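Local coordinates for protein NAD-dependent aldehyde dehydrogenase (Sinorhizobium meliloti, PDB 3U4J) that probably oxidises aldehydes with NAD or NADP as the electron acceptor, as a member of the aldehyde dehydrogenase family, at residues V165-P170 and V192-S197. Sequence-based numbering, arbitrary orientation.
Sequences VGIITP and VVLKPS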
ATOM      1  N   VAL A 165       5.527  24.601  -7.028  1.00 10.16           N
ATOM      2  CA  VAL A 165       6.688  23.867  -7.440  1.00  9.14           C
ATOM      3  C   VAL A 165       7.337  24.537  -8.646  1.00  9.75           C
ATOM      4  O   VAL A 165       6.702  24.707  -9.692  1.00  9.99           O
ATOM      5  CB  VAL A 165       6.288  22.426  -7.862  1.00  9.25           C
ATOM      6  CG1 VAL A 165       7.545  21.612  -8.218  1.00  7.81           C
ATOM      7  CG2 VAL A 165       5.524  21.731  -6.744  1.00  7.56           C
ATOM      8  N   GLY A 166       8.610  24.871  -8.528  1.00  9.16           N
ATOM      9  CA  GLY A 166       9.385  25.280  -9.707  1.00  9.50           C
ATOM     10  C   GLY A 166      10.007  24.080 -10.399  1.00 10.52           C
ATOM     11  O   GLY A 166      10.750  23.326  -9.780  1.00 11.84           O
ATOM     12  N   ILE A 167       9.726  23.922 -11.689  1.00 10.40           N
ATOM     13  CA  ILE A 167      10.209  22.784 -12.461  1.00  9.78           C
ATOM     14  C   ILE A 167      11.170  23.247 -13.561  1.00  9.80           C
ATOM     15  O   ILE A 167      10.777  23.971 -14.451  1.00 10.79           O
ATOM     16  CB  ILE A 167       9.018  22.004 -13.072  1.00 10.25           C
ATOM     17  CG1 ILE A 167       8.042  21.577 -11.957  1.00  9.74           C
ATOM     18  CG2 ILE A 167       9.518  20.798 -13.902  1.00  8.20           C
ATOM     19  CD1 ILE A 167       6.751  20.897 -12.483  1.00  8.62           C
ATOM     20  N   ILE A 168      12.425  22.828 -13.485  1.00  9.69           N
ATOM     21  CA  ILE A 168      13.477  23.240 -14.433  1.00 10.13           C
ATOM     22  C   ILE A 168      13.872  22.029 -15.236  1.00 10.03           C
ATOM     23  O   ILE A 168      14.241  20.985 -14.663  1.00 11.01           O
ATOM     24  CB  ILE A 168      14.715  23.828 -13.708  1.00  9.78           C
ATOM     25  CG1 ILE A 168      14.274  24.988 -12.812  1.00 11.53           C
ATOM     26  CG2 ILE A 168      15.822  24.256 -14.730  1.00  9.79           C
ATOM     27  CD1 ILE A 168      15.315  25.414 -11.740  1.00 13.27           C
ATOM     28  N   THR A 169      13.769  22.139 -16.556  1.00  9.97           N
ATOM     29  CA  THR A 169      13.953  20.980 -17.430  1.00 10.43           C
ATOM     30  C   THR A 169      15.104  21.179 -18.426  1.00 10.25           C
ATOM     31  O   THR A 169      15.430  22.322 -18.762  1.00 10.86           O
ATOM     32  CB  THR A 169      12.646  20.613 -18.144  1.00 10.46           C
ATOM     33  OG1 THR A 169      12.290  21.648 -19.082  1.00 11.79           O
ATOM     34  CG2 THR A 169      11.534  20.414 -17.103  1.00 10.18           C
ATOM     35  N   PRO A 170      15.747  20.079 -18.867  1.00 10.53           N
ATOM     36  CA  PRO A 170      16.936  20.165 -19.740  1.00 10.12           C
ATOM     37  C   PRO A 170      16.607  20.134 -21.218  1.00 10.77           C
ATOM     38  O   PRO A 170      15.442  19.925 -21.595  1.00 10.88           O
ATOM     39  CB  PRO A 170      17.724  18.908 -19.375  1.00 10.74           C
ATOM     40  CG  PRO A 170      16.662  17.906 -19.123  1.00  9.30           C
ATOM     41  CD  PRO A 170      15.480  18.680 -18.478  1.00 10.79           C
ATOM     42  N   VAL A 192       2.390  25.090 -10.622  1.00  9.10           N
ATOM     43  CA  VAL A 192       3.777  24.998 -11.058  1.00  8.66           C
ATOM     44  C   VAL A 192       4.245  26.182 -11.903  1.00  8.44           C
ATOM     45  O   VAL A 192       3.443  26.839 -12.585  1.00  8.18           O
ATOM     46  CB  VAL A 192       4.045  23.688 -11.869  1.00  8.87           C
ATOM     47  CG1 VAL A 192       3.614  22.465 -11.083  1.00  7.76           C
ATOM     48  CG2 VAL A 192       3.401  23.728 -13.259  1.00  8.14           C
ATOM     49  N   VAL A 193       5.549  26.427 -11.858  1.00  7.68           N
ATOM     50  CA  VAL A 193       6.198  27.271 -12.830  1.00  7.58           C
ATOM     51  C   VAL A 193       7.245  26.419 -13.519  1.00  7.39           C
ATOM     52  O   VAL A 193       8.175  25.908 -12.872  1.00  7.80           O
ATOM     53  CB  VAL A 193       6.855  28.544 -12.186  1.00  8.13           C
ATOM     54  CG1 VAL A 193       7.570  29.376 -13.237  1.00  7.18           C
ATOM     55  CG2 VAL A 193       5.782  29.406 -11.475  1.00  9.64           C
ATOM     56  N   LEU A 194       7.074  26.264 -14.824  1.00  7.10           N
ATOM     57  CA  LEU A 194       7.925  25.419 -15.651  1.00  8.51           C
ATOM     58  C   LEU A 194       8.943  26.304 -16.344  1.00  9.32           C
ATOM     59  O   LEU A 194       8.564  27.265 -17.016  1.00 10.10           O
ATOM     60  CB  LEU A 194       7.090  24.688 -16.728  1.00  8.39           C
ATOM     61  CG  LEU A 194       7.814  23.784 -17.751  1.00  9.90           C
ATOM     62  CD1 LEU A 194       8.585  22.696 -17.037  1.00  9.65           C
ATOM     63  CD2 LEU A 194       6.857  23.154 -18.750  1.00  8.74           C
ATOM     64  N   LYS A 195      10.225  25.964 -16.179  1.00  9.09           N
ATOM     65  CA  LYS A 195      11.325  26.643 -16.849  1.00 10.10           C
ATOM     66  C   LYS A 195      12.109  25.681 -17.763  1.00  9.61           C
ATOM     67  O   LYS A 195      12.939  24.905 -17.276  1.00 10.78           O
ATOM     68  CB  LYS A 195      12.258  27.241 -15.798  1.00  9.36           C
ATOM     69  CG  LYS A 195      13.096  28.398 -16.327  1.00 13.22           C
ATOM     70  CD  LYS A 195      14.356  27.937 -16.902  1.00 16.59           C
ATOM     71  CE  LYS A 195      14.874  28.983 -17.886  1.00 16.68           C
ATOM     72  NZ  LYS A 195      15.912  28.297 -18.681  1.00 14.51           N
ATOM     73  N   PRO A 196      11.823  25.683 -19.075  1.00 10.24           N
ATOM     74  CA  PRO A 196      12.594  24.774 -19.935  1.00  9.47           C
ATOM     75  C   PRO A 196      13.917  25.410 -20.368  1.00 10.16           C
ATOM     76  O   PRO A 196      14.167  26.602 -20.098  1.00  9.23           O
ATOM     77  CB  PRO A 196      11.679  24.560 -21.127  1.00 10.18           C
ATOM     78  CG  PRO A 196      10.880  25.857 -21.206  1.00 10.86           C
ATOM     79  CD  PRO A 196      10.758  26.389 -19.817  1.00  9.69           C
ATOM     80  N   SER A 197      14.757  24.618 -21.027  1.00  9.52           N
ATOM     81  CA  SER A 197      16.033  25.112 -21.495  1.00 10.26           C
ATOM     82  C   SER A 197      15.876  26.257 -22.497  1.00  9.54           C
ATOM     83  O   SER A 197      14.975  26.256 -23.325  1.00  9.01           O
ATOM     84  CB  SER A 197      16.818  23.982 -22.165  1.00  9.67           C
ATOM     85  OG  SER A 197      17.938  24.527 -22.820  1.00 11.16           O
TER
HETATM   86  O   HOH W   1      13.624  21.998 -21.760  1.00 10.98           O
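Ile167 O accepts from Lys195 N at 2.7 Å in a nearly straight bond (177° at the hydrogen), and CA of Leu194 adds a C-H...O contact to the same oxygen. The bond from Ile167 N to Val193 O is as straight at the hydrogen, while Val165 O to Val193 N and Thr169 N to Lys195 O extend the parallel pairing of strands 153-168 and 191-195 in both directions. On the face carrying Val165, Ile167, Val192 and Leu194, Ile167 divides its branches between two neighbours. Its CG1 lies anti to the carbonyl carbon (chi1 -56°) and carries CD1 to 3.8 Å from Val192 CG1, whereas CG2 meets Leu194 CD1. The same Leu194 methyl also reaches Thr169 CG2 at 3.7 Å, the two side chains crossing at about a right angle. Helix 174-187 packs against this face through Val182 on Ile167 and Ala185 on Val192, completing the beta-alpha-beta unit of a Rossmann-type domain. Beyond the strands, Thr169 O and Ser197 N stand 3.3 Å apart with poor hydrogen-bond geometry, and Ser197 N instead donates to a water at 2.9 Å, which in turn donates to Pro170 O and also hydrogen-bonds Thr169 OG1. On the face carrying Ile168 and Val193, Lys195, bent at chi2 (-89°), brings NZ back to Pro196 O at 2.8 Å and also bonds Gly226 O. Backbone bonds thus fix the register of the two strands, while the water serves Ser197 N and Pro170 O, and the lysine amine serves Pro196 O and ties this strand end to Gly226.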